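Local atomic coordinates of phosphoserine aminotransferase (Bacillus alcalophilus, PDB entry 4AZK), a protein that catalyses the reversible, pyridoxal-phosphate-dependent transamination of 3-phosphohydroxypyruvate to phosphoserine in serine biosynthesis, acting as a homodimer. Residues A[59-64]-A[175-180]; A[49-54]-A[231-236]; A[66-71]-A[206-211]. All coordinates share one frame; numbering follows the deposited sequence. Where two conformers were deposited one is given.

Interaction 1 of 3, residues A[59-64]-A[175-180]; sequences ELLQIP and SDILSR. With PLP (pyridoxal-5'-phosphate), chain C.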
loop_
_atom_site.group_PDB
_atom_site.type_symbol
_atom_site.label_atom_id
_atom_site.label_comp_id
_atom_site.label_asym_id
_atom_site.label_seq_id
_atom_site.Cartn_x
_atom_site.Cartn_y
_atom_site.Cartn_z
ATOM N N GLU A 59 -1.840 22.792 6.091
ATOM C CA GLU A 59 -1.670 23.756 7.179
ATOM C C GLU A 59 -0.261 23.647 7.797
ATOM O O GLU A 59 0.438 24.654 7.987
ATOM C CB GLU A 59 -2.728 23.503 8.250
ATOM C CG GLU A 59 -2.606 24.370 9.498
ATOM C CD GLU A 59 -3.590 23.983 10.612
ATOM O OE1 GLU A 59 -4.523 23.173 10.383
ATOM O OE2 GLU A 59 -3.411 24.487 11.734
ATOM N N LEU A 60 0.165 22.424 8.097
ATOM C CA LEU A 60 1.415 22.232 8.840
ATOM C C LEU A 60 2.656 22.587 8.048
ATOM O O LEU A 60 3.615 23.088 8.618
ATOM C CB LEU A 60 1.509 20.791 9.347
ATOM C CG LEU A 60 0.532 20.442 10.446
ATOM C CD1 LEU A 60 0.477 18.940 10.650
ATOM C CD2 LEU A 60 0.904 21.150 11.730
ATOM N N LEU A 61 2.666 22.294 6.748
ATOM C CA LEU A 61 3.808 22.607 5.901
ATOM C C LEU A 61 3.582 23.922 5.138
ATOM O O LEU A 61 4.447 24.355 4.396
ATOM C CB LEU A 61 4.059 21.485 4.903
ATOM C CG LEU A 61 4.668 20.217 5.488
ATOM C CD1 LEU A 61 4.634 19.123 4.462
ATOM C CD2 LEU A 61 6.109 20.467 5.918
ATOM N N GLN A 62 2.422 24.540 5.323
ATOM C CA GLN A 62 2.089 25.754 4.568
ATOM C C GLN A 62 2.206 25.495 3.074
ATOM O O GLN A 62 2.935 26.181 2.350
ATOM C CB GLN A 62 2.964 26.941 5.001
ATOM C CG GLN A 62 2.683 27.308 6.451
ATOM C CD GLN A 62 3.429 28.539 6.931
ATOM O OE1 GLN A 62 4.219 28.469 7.874
ATOM N NE2 GLN A 62 3.159 29.676 6.304
ATOM N N ILE A 63 1.464 24.505 2.609
ATOM C CA ILE A 63 1.504 24.151 1.201
ATOM C C ILE A 63 0.607 25.113 0.417
ATOM O O ILE A 63 -0.549 25.253 0.753
ATOM C CB ILE A 63 1.018 22.709 0.998
ATOM C CG1 ILE A 63 1.944 21.737 1.730
ATOM C CG2 ILE A 63 0.950 22.371 -0.490
ATOM C CD1 ILE A 63 1.436 20.297 1.767
ATOM N N PRO A 64 1.149 25.768 -0.629
ATOM C CA PRO A 64 0.344 26.745 -1.398
ATOM C C PRO A 64 -0.853 26.096 -2.058
ATOM O O PRO A 64 -0.821 24.898 -2.328
ATOM C CB PRO A 64 1.330 27.278 -2.438
ATOM C CG PRO A 64 2.691 27.051 -1.848
ATOM C CD PRO A 64 2.533 25.711 -1.120
ATOM N N SER A 175 12.727 10.700 4.707
ATOM C CA SER A 175 13.179 10.591 6.084
ATOM C C SER A 175 13.308 11.913 6.849
ATOM O O SER A 175 13.740 11.889 8.008
ATOM C CB SER A 175 14.450 9.753 6.127
ATOM O OG SER A 175 15.438 10.274 5.222
ATOM N N ASP A 176 12.879 13.041 6.262
ATOM C CA ASP A 176 12.810 14.295 7.015
ATOM C C ASP A 176 11.607 15.174 6.770
ATOM O O ASP A 176 11.512 16.267 7.326
ATOM C CB ASP A 176 14.135 15.071 6.939
ATOM C CG ASP A 176 14.330 15.807 5.629
ATOM O OD1 ASP A 176 13.550 15.572 4.673
ATOM O OD2 ASP A 176 15.297 16.575 5.535
ATOM N N ILE A 177 10.659 14.730 5.938
ATOM C CA ILE A 177 9.461 15.542 5.714
ATOM C C ILE A 177 8.738 15.855 7.038
ATOM O O ILE A 177 8.528 15.012 7.852
ATOM C CB ILE A 177 8.507 14.869 4.687
ATOM C CG1 ILE A 177 7.374 15.839 4.320
ATOM C CG2 ILE A 177 7.962 13.578 5.203
ATOM C CD1 ILE A 177 6.588 15.451 3.051
ATOM N N LEU A 178 8.373 17.118 7.209
ATOM C CA LEU A 178 7.647 17.603 8.357
ATOM C C LEU A 178 8.392 17.422 9.673
ATOM O O LEU A 178 7.795 17.295 10.742
ATOM C CB LEU A 178 6.223 17.061 8.390
ATOM C CG LEU A 178 5.213 17.758 9.317
ATOM C CD1 LEU A 178 5.395 19.241 9.450
ATOM C CD2 LEU A 178 3.780 17.450 8.813
ATOM N N SER A 179 9.715 17.458 9.558
ATOM C CA SER A 179 10.588 17.513 10.741
ATOM C C SER A 179 10.953 18.949 11.087
ATOM O O SER A 179 11.627 19.193 12.081
ATOM C CB SER A 179 11.875 16.713 10.498
ATOM O OG SER A 179 12.647 17.238 9.436
ATOM N N ARG A 180 10.537 19.871 10.232
ATOM C CA ARG A 180 10.891 21.274 10.316
ATOM C C ARG A 180 10.097 22.035 9.277
ATOM O O ARG A 180 9.549 21.447 8.359
ATOM C CB ARG A 180 12.398 21.440 10.039
ATOM C CG ARG A 180 12.846 20.821 8.730
ATOM C CD ARG A 180 14.377 20.828 8.534
ATOM N NE ARG A 180 14.712 20.157 7.285
ATOM C CZ ARG A 180 15.925 20.095 6.758
ATOM N NH1 ARG A 180 16.950 20.665 7.389
ATOM N NH2 ARG A 180 16.128 19.451 5.613
HETATM N N1 PLP C . 14.073 7.114 0.155
HETATM C C2 PLP C . 14.496 7.368 1.461
HETATM C C2A PLP C . 15.257 8.647 1.687
HETATM C C3 PLP C . 14.251 6.451 2.474
HETATM O O3 PLP C . 14.656 6.723 3.625
HETATM C C4 PLP C . 13.521 5.287 2.189
HETATM C C4A PLP C . 13.195 4.239 3.232
HETATM C C5 PLP C . 13.120 5.031 0.880
HETATM C C6 PLP C . 13.376 5.958 -0.106
HETATM C C5A PLP C . 12.371 3.783 0.507
HETATM O O4P PLP C . 10.990 3.803 0.888
HETATM P P PLP C . 10.029 2.541 0.609
HETATM O O1P PLP C . 10.598 1.420 1.420
HETATM O O2P PLP C . 10.075 2.299 -0.881
HETATM O O3P PLP C . 8.757 3.082 1.090
#

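Interaction 2 of 3, residues A[49-54]-A[231-236]; sequences VHEQAQ and KSDSLY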
loop_
_atom_site.group_PDB
_atom_site.type_symbol
_atom_site.label_atom_id
_atom_site.label_comp_id
_atom_site.label_asym_id
_atom_site.label_seq_id
_atom_site.Cartn_x
_atom_site.Cartn_y
_atom_site.Cartn_z
ATOM N N VAL A 49 -11.923 11.849 6.537
ATOM C CA VAL A 49 -10.572 11.543 7.007
ATOM C C VAL A 49 -9.513 11.843 5.934
ATOM O O VAL A 49 -8.455 12.429 6.201
ATOM C CB VAL A 49 -10.464 10.067 7.431
ATOM C CG1 VAL A 49 -9.032 9.703 7.730
ATOM C CG2 VAL A 49 -11.362 9.789 8.640
ATOM N N HIS A 50 -9.779 11.424 4.712
ATOM C CA HIS A 50 -8.892 11.624 3.558
ATOM C C HIS A 50 -8.623 13.116 3.364
ATOM O O HIS A 50 -7.486 13.548 3.175
ATOM C CB HIS A 50 -9.638 10.991 2.352
ATOM C CG HIS A 50 -8.830 10.782 1.107
ATOM N ND1 HIS A 50 -8.038 9.672 0.899
ATOM C CD2 HIS A 50 -8.804 11.476 -0.051
ATOM C CE1 HIS A 50 -7.530 9.710 -0.317
ATOM N NE2 HIS A 50 -7.976 10.798 -0.910
ATOM N N GLU A 51 -9.701 13.901 3.399
ATOM C CA GLU A 51 -9.616 15.331 3.216
ATOM C C GLU A 51 -8.919 15.975 4.409
ATOM O O GLU A 51 -8.114 16.873 4.204
ATOM C CB GLU A 51 -11.010 15.932 2.999
ATOM C CG GLU A 51 -10.996 17.457 2.878
ATOM C CD GLU A 51 -10.416 17.967 1.558
ATOM O OE1 GLU A 51 -10.125 17.130 0.670
ATOM O OE2 GLU A 51 -10.258 19.208 1.404
ATOM N N GLN A 52 -9.200 15.517 5.621
ATOM C CA GLN A 52 -8.565 16.090 6.802
ATOM C C GLN A 52 -7.055 15.862 6.796
ATOM O O GLN A 52 -6.277 16.735 7.172
ATOM C CB GLN A 52 -9.170 15.543 8.084
ATOM C CG GLN A 52 -8.880 16.454 9.267
ATOM C CD GLN A 52 -9.334 15.890 10.599
ATOM O OE1 GLN A 52 -9.926 14.829 10.669
ATOM N NE2 GLN A 52 -9.039 16.614 11.672
ATOM N N ALA A 53 -6.622 14.687 6.377
ATOM C CA ALA A 53 -5.179 14.445 6.282
ATOM C C ALA A 53 -4.542 15.438 5.296
ATOM O O ALA A 53 -3.468 16.002 5.553
ATOM C CB ALA A 53 -4.925 12.971 5.863
ATOM N N GLN A 54 -5.182 15.694 4.153
ATOM C CA GLN A 54 -4.648 16.662 3.215
ATOM C C GLN A 54 -4.614 18.042 3.857
ATOM O O GLN A 54 -3.642 18.765 3.721
ATOM C CB GLN A 54 -5.497 16.695 1.925
ATOM C CG GLN A 54 -5.444 15.377 1.164
ATOM C CD GLN A 54 -6.142 15.433 -0.200
ATOM O OE1 GLN A 54 -6.088 16.432 -0.904
ATOM N NE2 GLN A 54 -6.752 14.341 -0.582
ATOM N N LYS A 231 -6.687 13.657 -10.811
ATOM C CA LYS A 231 -8.058 13.824 -11.238
ATOM C C LYS A 231 -9.028 13.174 -10.265
ATOM O O LYS A 231 -10.112 13.703 -10.011
ATOM C CB LYS A 231 -8.225 13.236 -12.651
ATOM C CG LYS A 231 -9.627 13.363 -13.248
ATOM C CD LYS A 231 -9.700 12.712 -14.629
ATOM C CE LYS A 231 -10.911 13.189 -15.429
ATOM N NZ LYS A 231 -12.206 12.677 -14.893
ATOM N N SER A 232 -8.641 12.032 -9.682
ATOM C CA SER A 232 -9.509 11.282 -8.789
ATOM C C SER A 232 -9.276 11.578 -7.302
ATOM O O SER A 232 -9.865 10.923 -6.466
ATOM C CB SER A 232 -9.316 9.778 -9.012
ATOM O OG SER A 232 -9.759 9.390 -10.308
ATOM N N ASP A 233 -8.404 12.544 -7.001
ATOM C CA ASP A 233 -8.108 12.892 -5.598
ATOM C C ASP A 233 -7.668 11.666 -4.802
ATOM O O ASP A 233 -8.070 11.454 -3.651
ATOM C CB ASP A 233 -9.330 13.575 -4.958
ATOM C CG ASP A 233 -9.021 14.232 -3.623
ATOM O OD1 ASP A 233 -7.838 14.537 -3.345
ATOM O OD2 ASP A 233 -9.980 14.459 -2.855
ATOM N N SER A 234 -6.801 10.891 -5.431
ATOM C CA SER A 234 -6.200 9.693 -4.831
ATOM C C SER A 234 -7.232 8.640 -4.444
ATOM O O SER A 234 -7.006 7.831 -3.542
ATOM C CB SER A 234 -5.346 10.034 -3.606
ATOM O OG SER A 234 -4.302 10.914 -3.958
ATOM N N LEU A 235 -8.352 8.629 -5.159
ATOM C CA LEU A 235 -9.404 7.627 -5.009
ATOM C C LEU A 235 -9.709 6.918 -6.345
ATOM O O LEU A 235 -10.813 6.388 -6.521
ATOM C CB LEU A 235 -10.666 8.304 -4.505
ATOM C CG LEU A 235 -10.499 9.021 -3.157
ATOM C CD1 LEU A 235 -11.688 9.914 -2.900
ATOM C CD2 LEU A 235 -10.366 8.040 -2.020
ATOM N N TYR A 236 -8.745 6.888 -7.262
ATOM C CA TYR A 236 -8.935 6.185 -8.540
ATOM C C TYR A 236 -9.199 4.706 -8.304
ATOM O O TYR A 236 -10.192 4.153 -8.817
ATOM C CB TYR A 236 -7.747 6.340 -9.492
ATOM C CG TYR A 236 -7.900 5.426 -10.676
ATOM C CD1 TYR A 236 -8.819 5.703 -11.671
ATOM C CD2 TYR A 236 -7.166 4.263 -10.759
ATOM C CE1 TYR A 236 -9.000 4.836 -12.729
ATOM C CE2 TYR A 236 -7.339 3.378 -11.810
ATOM C CZ TYR A 236 -8.268 3.675 -12.793
ATOM O OH TYR A 236 -8.446 2.798 -13.836
#

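Interaction 3 of 3, residues A[66-71]-A[206-211]; sequences DYQILF and VIVKKD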
loop_
_atom_site.group_PDB
_atom_site.type_symbol
_atom_site.label_atom_id
_atom_site.label_comp_id
_atom_site.label_asym_id
_atom_site.label_seq_id
_atom_site.Cartn_x
_atom_site.Cartn_y
_atom_site.Cartn_z
ATOM N N ASP A 66 -1.897 26.139 -4.993
ATOM C CA ASP A 66 -1.679 25.611 -6.347
ATOM C C ASP A 66 -0.839 24.320 -6.344
ATOM O O ASP A 66 -0.362 23.893 -7.402
ATOM C CB ASP A 66 -1.148 26.666 -7.335
ATOM C CG ASP A 66 0.200 27.254 -6.947
ATOM O OD1 ASP A 66 0.682 27.047 -5.812
ATOM O OD2 ASP A 66 0.795 27.957 -7.790
ATOM N N TYR A 67 -0.679 23.717 -5.164
ATOM C CA TYR A 67 -0.110 22.358 -5.044
ATOM C C TYR A 67 -1.192 21.378 -4.668
ATOM O O TYR A 67 -2.079 21.686 -3.857
ATOM C CB TYR A 67 0.994 22.297 -3.962
ATOM C CG TYR A 67 2.296 22.905 -4.402
ATOM C CD1 TYR A 67 2.430 24.274 -4.557
ATOM C CD2 TYR A 67 3.416 22.107 -4.676
ATOM C CE1 TYR A 67 3.589 24.825 -4.983
ATOM C CE2 TYR A 67 4.571 22.643 -5.097
ATOM C CZ TYR A 67 4.683 24.021 -5.234
ATOM O OH TYR A 67 5.867 24.567 -5.667
ATOM N N GLN A 68 -1.111 20.161 -5.218
ATOM C CA GLN A 68 -2.011 19.103 -4.855
ATOM C C GLN A 68 -1.276 18.072 -3.989
ATOM O O GLN A 68 -0.045 17.934 -4.097
ATOM C CB GLN A 68 -2.572 18.495 -6.150
ATOM C CG GLN A 68 -3.183 19.590 -7.065
ATOM C CD GLN A 68 -3.222 19.244 -8.557
ATOM O OE1 GLN A 68 -2.247 18.772 -9.137
ATOM N NE2 GLN A 68 -4.362 19.500 -9.180
ATOM N N ILE A 69 -2.028 17.408 -3.128
ATOM C CA ILE A 69 -1.500 16.375 -2.246
ATOM C C ILE A 69 -2.103 15.026 -2.628
ATOM O O ILE A 69 -3.319 14.839 -2.549
ATOM C CB ILE A 69 -1.841 16.675 -0.785
ATOM C CG1 ILE A 69 -1.260 18.039 -0.387
ATOM C CG2 ILE A 69 -1.356 15.561 0.143
ATOM C CD1 ILE A 69 -1.838 18.574 0.888
ATOM N N LEU A 70 -1.231 14.087 -2.970
ATOM C CA LEU A 70 -1.621 12.729 -3.325
ATOM C C LEU A 70 -1.225 11.729 -2.260
ATOM O O LEU A 70 -0.169 11.860 -1.637
ATOM C CB LEU A 70 -0.933 12.307 -4.607
ATOM C CG LEU A 70 -1.057 13.240 -5.794
ATOM C CD1 LEU A 70 -0.268 12.738 -6.962
ATOM C CD2 LEU A 70 -2.536 13.355 -6.164
ATOM N N PHE A 71 -2.052 10.699 -2.114
ATOM C CA PHE A 71 -1.782 9.571 -1.239
ATOM C C PHE A 71 -1.731 8.310 -2.108
ATOM O O PHE A 71 -2.771 7.851 -2.607
ATOM C CB PHE A 71 -2.860 9.443 -0.190
ATOM C CG PHE A 71 -2.974 10.614 0.736
ATOM C CD1 PHE A 71 -1.854 11.266 1.227
ATOM C CD2 PHE A 71 -4.206 11.005 1.174
ATOM C CE1 PHE A 71 -1.983 12.323 2.094
ATOM C CE2 PHE A 71 -4.351 12.051 2.051
ATOM C CZ PHE A 71 -3.246 12.708 2.528
ATOM N N VAL A 206 2.717 12.555 -1.863
ATOM C CA VAL A 206 3.287 13.299 -2.957
ATOM C C VAL A 206 2.656 14.670 -2.924
ATOM O O VAL A 206 1.436 14.808 -2.921
ATOM C CB VAL A 206 3.016 12.627 -4.323
ATOM C CG1 VAL A 206 3.551 13.461 -5.489
ATOM C CG2 VAL A 206 3.666 11.265 -4.368
ATOM N N ILE A 207 3.494 15.699 -2.854
ATOM C CA ILE A 207 3.063 17.096 -2.881
ATOM C C ILE A 207 3.578 17.659 -4.192
ATOM O O ILE A 207 4.775 17.654 -4.451
ATOM C CB ILE A 207 3.640 17.880 -1.690
ATOM C CG1 ILE A 207 3.157 17.226 -0.396
ATOM C CG2 ILE A 207 3.202 19.343 -1.758
ATOM C CD1 ILE A 207 3.934 17.652 0.826
ATOM N N VAL A 208 2.658 18.063 -5.066
ATOM C CA VAL A 208 3.049 18.368 -6.430
ATOM C C VAL A 208 2.386 19.648 -6.936
ATOM O O VAL A 208 1.212 19.890 -6.672
ATOM C CB VAL A 208 2.702 17.197 -7.358
ATOM C CG1 VAL A 208 1.233 16.856 -7.320
ATOM C CG2 VAL A 208 3.162 17.489 -8.759
ATOM N N LYS A 209 3.163 20.455 -7.624
ATOM C CA LYS A 209 2.617 21.648 -8.259
ATOM C C LYS A 209 1.630 21.213 -9.346
ATOM O O LYS A 209 1.953 20.402 -10.209
ATOM C CB LYS A 209 3.737 22.467 -8.855
ATOM C CG LYS A 209 3.318 23.734 -9.588
ATOM C CD LYS A 209 2.914 24.834 -8.612
ATOM C CE LYS A 209 2.819 26.205 -9.295
ATOM N NZ LYS A 209 4.155 26.857 -9.492
ATOM N N LYS A 210 0.430 21.779 -9.295
ATOM C CA LYS A 210 -0.656 21.270 -10.123
ATOM C C LYS A 210 -0.248 21.398 -11.580
ATOM O O LYS A 210 -0.422 20.490 -12.394
ATOM C CB LYS A 210 -1.960 22.049 -9.832
ATOM C CG LYS A 210 -2.980 22.051 -10.968
ATOM C CD LYS A 210 -4.184 22.966 -10.667
ATOM C CE LYS A 210 -5.232 22.926 -11.792
ATOM N NZ LYS A 210 -6.452 23.728 -11.467
ATOM N N ASP A 211 0.341 22.513 -11.930
ATOM C CA ASP A 211 0.593 22.707 -13.321
ATOM C C ASP A 211 1.672 21.741 -13.903
ATOM O O ASP A 211 1.862 21.719 -15.103
ATOM C CB ASP A 211 0.859 24.205 -13.571
ATOM C CG ASP A 211 -0.389 25.079 -13.289
ATOM O OD1 ASP A 211 -1.521 24.664 -13.650
ATOM O OD2 ASP A 211 -0.246 26.179 -12.697
HETATM O O HOH W 1 -0.436 24.740 -9.866
HETATM O O HOH W 2 6.676 24.705 -8.893
HETATM O O HOH W 3 5.395 27.254 -6.781
HETATM O O HOH W 4 -2.093 18.675 -11.944
#

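Interaction 1 of 3, residues A[59-64]-A[175-180]
L61, in the last turn of helix 44-61, comes closest to L178, CA to CA 6.8 Å, where the helix end meets an irregular loop between two strands of the central sheet. Two turn motifs shape this meeting: a Schellman motif ends the helix, with Q62 at positive phi, and a type II beta turn runs from D176 to S179, placing L178 at its third position. No hydrogen bond crosses; the side chains meet through apolar atoms, which suits branched leucines on both sides. L178 reaches across with its CG anti to the backbone N (chi1 -164°), and its two methyls divide the work. CD1 meets L61 CD2 at 3.8 Å, while CD2 packs 4.1 Å from L60 CD1, the L60 and L178 side chains crossing at roughly a right angle. L251 and I254 of helix 241-256 also pack on L178. With an alanine here, the two methyls that reach L60 and L61 would be gone, which is likely to open a gap beside helix 241-256. The loop follows D172, a cofactor-binding residue, and S175 lies close to pyridoxal phosphate, its OG hydrogen-bonded to T152. Polar bonds keep the turn in shape: R180 NH2 forms a salt bridge with D176 OD2 at 3.0 Å, and D176 O accepts both S179 N and S179 OG, the hydroxyl lying 2.6 Å away in the carbonyl plane, on a lone pair.

Interaction 2 of 3, residues A[49-54]-A[231-236]
The carbonyl O of D233 accepts a hydrogen bond from H50 NE2, 2.8 Å away (N-H...O angle 156°), with the oxygen close to the plane of the imidazole. H50 has its CG anti to the backbone N (chi1 -167°), a setting that carries the ring out from helix 44-61 to the loop; its other nitrogen, ND1, is hydrogen-bonded to Y46 OH. A histidine thus serves both neighbours and still offers a flat surface, over one face of which L235 CD2 lies in a CH-pi contact 3.9 Å from the ring centroid. The partner loop is a compact reversal: a Schellman motif with D233 at positive phi leads out of helix 226-231, and S232 to L235 form a type I' beta turn. One turn of helix beyond H50, Q54 stretches out to give NE2 to D233 OD1 at 3.0 Å, meeting the carboxylate on its syn side with the two planes 77° apart. E51 OE1 stands 4.4 Å from D233 OD2, two like charges near each other, and the Q54 N-H probably favours the carboxylate form of D233. S234 turns its OG to F71 N of strand 67-72, and L235 O is hydrogen-bonded to R42, which probably binds L-glutamate, as in its relatives.

Interaction 3 of 3, residues A[66-71]-A[206-211]
Q68, Y67 and K209 carry much of this antiparallel pairing, in which strands 67-71 and 206-209 run at 155° to each other. Q68 lies in a hydrogen-bonded pair with V208: its N donates to V208 O at 2.8 Å, and its O accepts from V208 N at 2.9 Å. In one of its two conformations the extended side chain lays its amide obliquely across the base of K210, Q68 CD 3.3 Å from K210 CB and Q68 NE2 3.4 Å from K210 CG. Y67 and K209 form a non-hydrogen-bonded pair, their CA atoms 4.3 Å apart, and both project from the same face of the sheet. The lysine turns sharply at its second torsion (chi2 75°), laying its methylenes over the tyrosine: K209 CD sits 4.1 Å from the centroid of the Y67 ring in a CH-pi contact. A long chain suits this place because the ammonium continues past the ring. There K209 NZ makes a long salt bridge of 3.9 Å with D66 OD2 and donates to a water, 3.0 Å away, that in turn donates to Y67 OH; the phenol is also hydrogen-bonded to F187 O. L70 and V206 repeat the paired bonds further along. Strand 67-72 is an edge strand of the sheet within this chain, and strand 204-209 hydrogen-bonds onward to 189-193. Helix 44-61 packs on I69 and F71, whereas helix 226-231 touches Q68 and L70 on the other face.

How the interactions relate
From the N terminus, helix 44-61 comes first and supplies one side of two contacts: its middle enters interaction 2 and its end interaction 1. Strand 67-72 follows directly and opens interaction 3. The chain then passes through much of the central sheet before residues 175-180 close interaction 1, strand 204-209 closes interaction 3, and residues 231-236 close interaction 2. Interactions 1 and 3 therefore cross, while the long loop of interaction 2 encloses both. In space, interaction 3 lies between the other two and touches both: I207 packs on L61, I63 and I177 of interaction 1, while Q54 of interaction 2 lies against I69 and F71, and S234 OG reaches F71 N.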